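Local coordinates for protein probable hydrolase (Pseudomonas aeruginosa, PDB 3OM8) that probably hydrolyses an ester or lactone bond as an alpha/beta-fold hydrolase, possibly acting as a 3-oxoadipate enol-lactonase, at residues B[156-161]-B[176-180]; B[210-214]-B[259-263]; B[218-222]-B[244-248]. All blocks are in the same frame, centred on the assembly; numbering follows the deposited sequence.

Contact 1: residues B[156-161]-B[176-180]; sequences FLGNWF and FRAML
The helical cap of the alpha/beta-hydrolase fold, inserted between strands 118-124 and 211-216, contains this contact, in which Leu157 and Trp160 of helix 150-160 close on Phe176 and Leu180 of helix 171-181. The short axes approach to 11.0 Å and their directions differ by 139°, a spacing wide enough for large side chains to fill the space between the backbones. Leu180 is the common partner of three residues. Its CD1 comes to 3.6 Å from Trp160 CZ3, on the six-membered ring of the indole, while its CD2 lies 3.6 Å from Phe156 CD2. Leu157 divides its branches: CD2 packs 4.0 Å from Phe176 CB and also meets Leu180, whereas CD1 sits over the centre of the Arg177 guanidinium face, 3.4 Å from Arg177 CZ. A bend at chi3 (-54°) folds Arg177 back over that methyl, and its NE is held by a salt bridge to Glu174. Just past the end of helix 150-160, Phe161 turns its edge to the face of Phe176 in a T-shaped pair, the centroids 5.7 Å apart and the planes at 73°. Trp160 CZ3 meets the same Phe176 ring at CD1, 3.8 Å away, and one face of the indole is covered over its centre by Phe156 CB. The interface is thus apolar, with the one charged group at its margin. Helix 163-167 adds Leu166 against Leu157 and Phe161, and the Trp160 ring meets that of His246, which puts helix 150-160 against the probable active site.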
# COMPACT_ATOMS: atom_id res chain seq x y z
N PHE B 156 -4.71 18.20 18.54
CA PHE B 156 -4.17 17.97 17.21
C PHE B 156 -2.76 17.38 17.23
O PHE B 156 -2.51 16.38 16.57
CB PHE B 156 -4.14 19.26 16.41
CG PHE B 156 -5.47 19.66 15.86
CD1 PHE B 156 -5.96 19.07 14.70
CD2 PHE B 156 -6.23 20.65 16.48
CE1 PHE B 156 -7.18 19.46 14.17
CE2 PHE B 156 -7.45 21.04 15.96
CZ PHE B 156 -7.92 20.44 14.80
N LEU B 157 -1.85 18.03 17.94
CA LEU B 157 -0.47 17.57 17.97
C LEU B 157 -0.39 16.12 18.43
O LEU B 157 0.42 15.34 17.94
CB LEU B 157 0.40 18.46 18.86
CG LEU B 157 0.59 19.90 18.38
CD1 LEU B 157 1.35 20.70 19.42
CD2 LEU B 157 1.29 19.95 17.04
N GLY B 158 -1.25 15.76 19.37
CA GLY B 158 -1.27 14.41 19.90
C GLY B 158 -1.71 13.38 18.88
O GLY B 158 -1.25 12.24 18.94
N ASN B 159 -2.59 13.77 17.96
CA ASN B 159 -3.04 12.87 16.90
C ASN B 159 -2.14 12.90 15.67
O ASN B 159 -2.11 11.95 14.89
CB ASN B 159 -4.46 13.20 16.45
CG ASN B 159 -5.50 12.85 17.50
OD1 ASN B 159 -5.97 11.71 17.58
ND2 ASN B 159 -5.85 13.82 18.31
N TRP B 160 -1.42 14.01 15.49
CA TRP B 160 -0.66 14.26 14.28
C TRP B 160 0.72 13.61 14.32
O TRP B 160 1.23 13.18 13.30
CB TRP B 160 -0.44 15.75 14.09
CG TRP B 160 -1.60 16.52 13.53
CD1 TRP B 160 -2.79 16.02 13.10
CD2 TRP B 160 -1.65 17.94 13.34
NE1 TRP B 160 -3.59 17.05 12.64
CE2 TRP B 160 -2.91 18.23 12.77
CE3 TRP B 160 -0.76 18.98 13.57
CZ2 TRP B 160 -3.29 19.52 12.44
CZ3 TRP B 160 -1.14 20.27 13.24
CH2 TRP B 160 -2.39 20.53 12.69
N PHE B 161 1.33 13.58 15.49
CA PHE B 161 2.71 13.13 15.57
C PHE B 161 2.88 11.87 16.40
O PHE B 161 2.12 11.63 17.36
CB PHE B 161 3.61 14.25 16.12
CG PHE B 161 3.69 15.45 15.24
CD1 PHE B 161 4.36 15.40 14.03
CD2 PHE B 161 3.07 16.63 15.61
CE1 PHE B 161 4.42 16.51 13.21
CE2 PHE B 161 3.13 17.74 14.79
CZ PHE B 161 3.81 17.68 13.59
N PHE B 176 4.36 23.64 14.22
CA PHE B 176 2.95 23.27 14.09
C PHE B 176 2.13 23.68 15.33
O PHE B 176 0.96 24.03 15.21
CB PHE B 176 2.78 21.78 13.78
CG PHE B 176 3.06 21.44 12.33
CD1 PHE B 176 2.02 21.38 11.41
CD2 PHE B 176 4.35 21.23 11.89
CE1 PHE B 176 2.28 21.09 10.08
CE2 PHE B 176 4.60 20.94 10.56
CZ PHE B 176 3.57 20.87 9.66
N ARG B 177 2.74 23.65 16.50
CA ARG B 177 2.04 24.15 17.68
C ARG B 177 1.68 25.62 17.46
O ARG B 177 0.55 26.03 17.72
CB ARG B 177 2.89 23.98 18.94
CG ARG B 177 2.14 24.38 20.21
CD ARG B 177 3.02 24.32 21.43
NE ARG B 177 3.64 23.01 21.57
CZ ARG B 177 3.05 21.97 22.14
NH1 ARG B 177 1.82 22.09 22.64
NH2 ARG B 177 3.70 20.81 22.21
N ALA B 178 2.63 26.40 16.95
CA ALA B 178 2.37 27.82 16.74
C ALA B 178 1.27 28.05 15.71
O ALA B 178 0.48 28.97 15.86
CB ALA B 178 3.63 28.56 16.36
N MSE B 179 1.20 27.22 14.68
CA MSE B 179 0.16 27.38 13.66
C MSE B 179 -1.21 27.19 14.28
O MSE B 179 -2.16 27.92 13.97
CB MSE B 179 0.32 26.37 12.53
CG MSE B 179 1.57 26.55 11.69
SE MSE B 179 1.74 25.14 10.31
CE MSE B 179 3.35 25.82 9.47
N LEU B 180 -1.32 26.18 15.13
CA LEU B 180 -2.56 25.87 15.82
C LEU B 180 -2.94 27.01 16.76
O LEU B 180 -4.07 27.51 16.70
CB LEU B 180 -2.42 24.55 16.57
CG LEU B 180 -2.46 23.34 15.64
CD1 LEU B 180 -1.82 22.08 16.25
CD2 LEU B 180 -3.91 23.07 15.20

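Contact 2: residues B[210-214]-B[259-263]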
# COMPACT_ATOMS: atom_id res chain seq x y z
N PRO B 210 -6.63 11.16 -13.07
CA PRO B 210 -5.62 10.26 -12.52
C PRO B 210 -5.38 10.61 -11.07
O PRO B 210 -5.11 11.77 -10.77
CB PRO B 210 -4.37 10.58 -13.35
CG PRO B 210 -4.90 11.15 -14.62
CD PRO B 210 -6.12 11.94 -14.21
N THR B 211 -5.46 9.63 -10.19
CA THR B 211 -5.37 9.88 -8.77
C THR B 211 -4.30 9.06 -8.07
O THR B 211 -4.26 7.84 -8.20
CB THR B 211 -6.72 9.56 -8.09
OG1 THR B 211 -7.76 10.31 -8.73
CG2 THR B 211 -6.66 9.90 -6.62
N LEU B 212 -3.44 9.73 -7.31
CA LEU B 212 -2.53 9.07 -6.38
C LEU B 212 -3.01 9.30 -4.95
O LEU B 212 -3.30 10.43 -4.56
CB LEU B 212 -1.11 9.61 -6.52
CG LEU B 212 -0.13 9.19 -5.43
CD1 LEU B 212 0.11 7.67 -5.49
CD2 LEU B 212 1.20 9.93 -5.56
N VAL B 213 -3.11 8.23 -4.16
CA VAL B 213 -3.47 8.33 -2.76
C VAL B 213 -2.29 7.95 -1.87
O VAL B 213 -1.75 6.85 -1.98
CB VAL B 213 -4.63 7.39 -2.41
CG1 VAL B 213 -4.99 7.52 -0.93
CG2 VAL B 213 -5.83 7.68 -3.28
N ILE B 214 -1.90 8.87 -0.99
CA ILE B 214 -0.87 8.61 0.02
C ILE B 214 -1.53 8.42 1.37
O ILE B 214 -2.38 9.23 1.77
CB ILE B 214 0.14 9.77 0.08
CG1 ILE B 214 0.76 9.99 -1.31
CG2 ILE B 214 1.21 9.50 1.12
CD1 ILE B 214 1.71 11.14 -1.38
N ALA B 259 7.13 10.18 -4.37
CA ALA B 259 5.84 9.64 -4.76
C ALA B 259 5.06 10.63 -5.60
O ALA B 259 4.51 10.28 -6.64
CB ALA B 259 5.03 9.25 -3.54
N VAL B 260 5.02 11.88 -5.14
CA VAL B 260 4.30 12.95 -5.84
C VAL B 260 4.92 13.26 -7.20
O VAL B 260 4.23 13.25 -8.22
CB VAL B 260 4.25 14.27 -4.99
CG1 VAL B 260 3.77 15.44 -5.82
CG2 VAL B 260 3.38 14.09 -3.76
N LEU B 261 6.22 13.53 -7.21
CA LEU B 261 6.93 13.93 -8.43
C LEU B 261 6.89 12.86 -9.53
O LEU B 261 6.78 13.17 -10.72
CB LEU B 261 8.37 14.33 -8.11
CG LEU B 261 8.44 15.69 -7.41
CD1 LEU B 261 9.86 16.07 -7.01
CD2 LEU B 261 7.84 16.76 -8.30
N SER B 262 6.97 11.59 -9.13
CA SER B 262 6.99 10.51 -10.11
C SER B 262 5.62 10.37 -10.73
O SER B 262 5.48 10.14 -11.94
CB SER B 262 7.43 9.20 -9.47
OG SER B 262 8.78 9.28 -9.06
N PHE B 263 4.60 10.52 -9.88
CA PHE B 263 3.21 10.46 -10.32
C PHE B 263 2.88 11.59 -11.29
O PHE B 263 2.18 11.38 -12.28
CB PHE B 263 2.27 10.50 -9.12
CG PHE B 263 0.82 10.63 -9.50
CD1 PHE B 263 0.16 9.58 -10.13
CD2 PHE B 263 0.11 11.79 -9.22
CE1 PHE B 263 -1.17 9.69 -10.48
CE2 PHE B 263 -1.23 11.90 -9.56
CZ PHE B 263 -1.88 10.86 -10.19
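Strand 211-214 and helix 259-263 run almost exactly antiparallel, at 171° between their directions, with their short axes 9.9 Å apart at closest approach. Leu212 stands opposite Phe263, 7.1 Å from CA to CA, and Ile214 opposite Ala259. Phe263 and Leu212 carry much of the contact. The CG of Phe263 is anti to the backbone N (chi1 173°), which sends the ring out of the helix to the strand, where Leu212 CB lies over the middle of one face. That carbon is 3.6 Å from the ring centroid and only 7° off the normal, a well-centred CH-pi contact. The far end of the ring reaches the strand backbone: Phe263 CZ comes to 3.4 Å from Pro210 O, which lies at the ring edge, and 3.5 Å from Leu212 N. Beyond the ring, Leu212 CD2 passes back along the helix to within 3.5 Å of Ala259 O, the carbonyl that also accepts the helical bond from Phe263 N. Ile214 extends the apolar seam with CD1, which lies 4.1 Å from Val260 CG2, the two side chains meeting at about a right angle. The packing seats helix 253-264 on one face of the central sheet. Phe263 also touches Val122 of strand 118-124 and Arg238 of strand 238-242, which flank strand 211-216, while Val213 points to the other face and meets helix 224-233.

Contact 3: residues B[218-222]-B[244-248]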
# COMPACT_ATOMS: atom_id res chain seq x y z
N TYR B 218 -0.10 4.50 10.44
CA TYR B 218 -0.43 4.72 11.85
C TYR B 218 -1.35 5.94 12.09
O TYR B 218 -1.43 6.49 13.20
CB TYR B 218 0.86 4.85 12.66
CG TYR B 218 1.83 3.71 12.45
CD1 TYR B 218 1.58 2.45 12.97
CD2 TYR B 218 3.01 3.90 11.75
CE1 TYR B 218 2.46 1.41 12.80
CE2 TYR B 218 3.92 2.85 11.56
CZ TYR B 218 3.63 1.61 12.08
OH TYR B 218 4.50 0.56 11.92
N ASP B 219 -2.07 6.33 11.05
CA ASP B 219 -2.89 7.52 11.06
C ASP B 219 -4.20 7.22 11.79
O ASP B 219 -4.92 6.30 11.41
CB ASP B 219 -3.18 7.94 9.62
CG ASP B 219 -3.58 9.39 9.48
OD1 ASP B 219 -4.04 9.97 10.48
OD2 ASP B 219 -3.45 9.94 8.37
N THR B 220 -4.48 7.99 12.85
CA THR B 220 -5.75 7.89 13.59
C THR B 220 -6.76 8.96 13.19
O THR B 220 -7.96 8.77 13.37
CB THR B 220 -5.55 8.01 15.11
OG1 THR B 220 -4.44 8.87 15.38
CG2 THR B 220 -5.27 6.64 15.70
N VAL B 221 -6.28 10.08 12.66
CA VAL B 221 -7.17 11.09 12.10
C VAL B 221 -7.85 10.55 10.83
O VAL B 221 -9.06 10.33 10.80
CB VAL B 221 -6.40 12.38 11.77
CG1 VAL B 221 -7.35 13.43 11.21
CG2 VAL B 221 -5.70 12.90 13.01
N THR B 222 -7.06 10.33 9.78
CA THR B 222 -7.54 9.73 8.55
C THR B 222 -6.90 8.35 8.39
O THR B 222 -5.79 8.23 7.86
CB THR B 222 -7.21 10.60 7.33
OG1 THR B 222 -5.86 11.08 7.44
CG2 THR B 222 -8.14 11.81 7.26
N ALA B 244 3.87 6.30 8.32
CA ALA B 244 3.66 7.58 8.98
C ALA B 244 2.38 7.61 9.80
O ALA B 244 1.53 6.71 9.69
CB ALA B 244 3.62 8.71 7.95
N VAL B 245 2.25 8.66 10.60
CA VAL B 245 1.01 8.97 11.32
C VAL B 245 0.09 9.84 10.45
O VAL B 245 -0.68 9.30 9.67
CB VAL B 245 1.30 9.63 12.67
CG1 VAL B 245 0.00 9.81 13.45
CG2 VAL B 245 2.28 8.77 13.46
N HIS B 246 0.17 11.16 10.55
CA HIS B 246 -0.78 11.98 9.77
C HIS B 246 -0.19 13.01 8.81
O HIS B 246 -0.76 13.27 7.75
CB HIS B 246 -1.84 12.63 10.67
CG HIS B 246 -2.91 13.36 9.91
ND1 HIS B 246 -3.79 12.72 9.07
CD2 HIS B 246 -3.25 14.67 9.87
CE1 HIS B 246 -4.62 13.60 8.54
NE2 HIS B 246 -4.31 14.79 9.01
N LEU B 247 0.93 13.62 9.17
CA LEU B 247 1.57 14.58 8.27
C LEU B 247 2.76 13.89 7.61
O LEU B 247 3.92 14.13 7.95
CB LEU B 247 2.02 15.83 9.03
CG LEU B 247 0.93 16.66 9.74
CD1 LEU B 247 1.57 17.53 10.79
CD2 LEU B 247 0.12 17.50 8.77
N SER B 248 2.47 13.03 6.64
CA SER B 248 3.50 12.15 6.08
C SER B 248 4.58 12.92 5.32
O SER B 248 5.72 12.48 5.27
CB SER B 248 2.87 11.03 5.25
OG SER B 248 2.04 11.55 4.23
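Asp219 OD2 accepts two sound hydrogen bonds, one from His246 ND1 across the contact and one from Thr222 OG1 in its own loop. The His246 ND1 bond to Asp219 OD2 is 2.9 Å long and nearly straight, at 167°; it uses the syn lone pair and stays close to the imidazole plane. Thr222 OG1, 2.8 Å from Asp219 OD2, comes instead from above the carboxylate plane, so the two donors approach along distinct directions. The other oxygen is held more loosely: Asp219 OD1 lies 3.1 Å from Thr222 N in a weak bond, and a second weak bond reaches it from His246 ND1. Carboxylate and imidazole planes are 65° apart, so the two groups are far from coplanar. In His246, chi1 carries the ring out toward the acid's loop and chi2 (64°) turns ND1 to the carboxylate. Its ring is bounded further by Val221, whose CB lies 3.9 Å from the ring centroid over one face, and by Thr222 OG1, which sits at the ring edge 3.0 Å from His246 CE1. Farther back, Tyr218 N donates to Ala244 O at 2.8 Å, tying the two loops together by their backbones. The loops follow strands 211-216 and 238-242, the places where this fold usually carries its catalytic acid and histidine. With ND1 turned to Asp219 and NE2 weakly bonded to Ser101 OG, the geometry is consistent with a Ser-His-Asp charge relay, in which Thr222 would help to position the acid.

Contact 1 comes first along the chain and belongs to the cap; contacts 2 and 3 follow in the C-terminal part of the fold, with both segments of contact 3 falling between those of contact 2. Contacts 1 and 3 have centres about 12 Å apart and touch, Asn159 O lying 3.3 Å from Val245 CG1, so cap and presumed catalytic loops form one continuous region, and both also reach the second subunit. Contact 2 is about 17 Å, centre to centre, from contact 3 and about 25 Å from contact 1. Its strand 211-216 leads into the loop of contact 3 that carries Asp219, and Ile214 CG2 lies 3.8 Å from Ser248 OG.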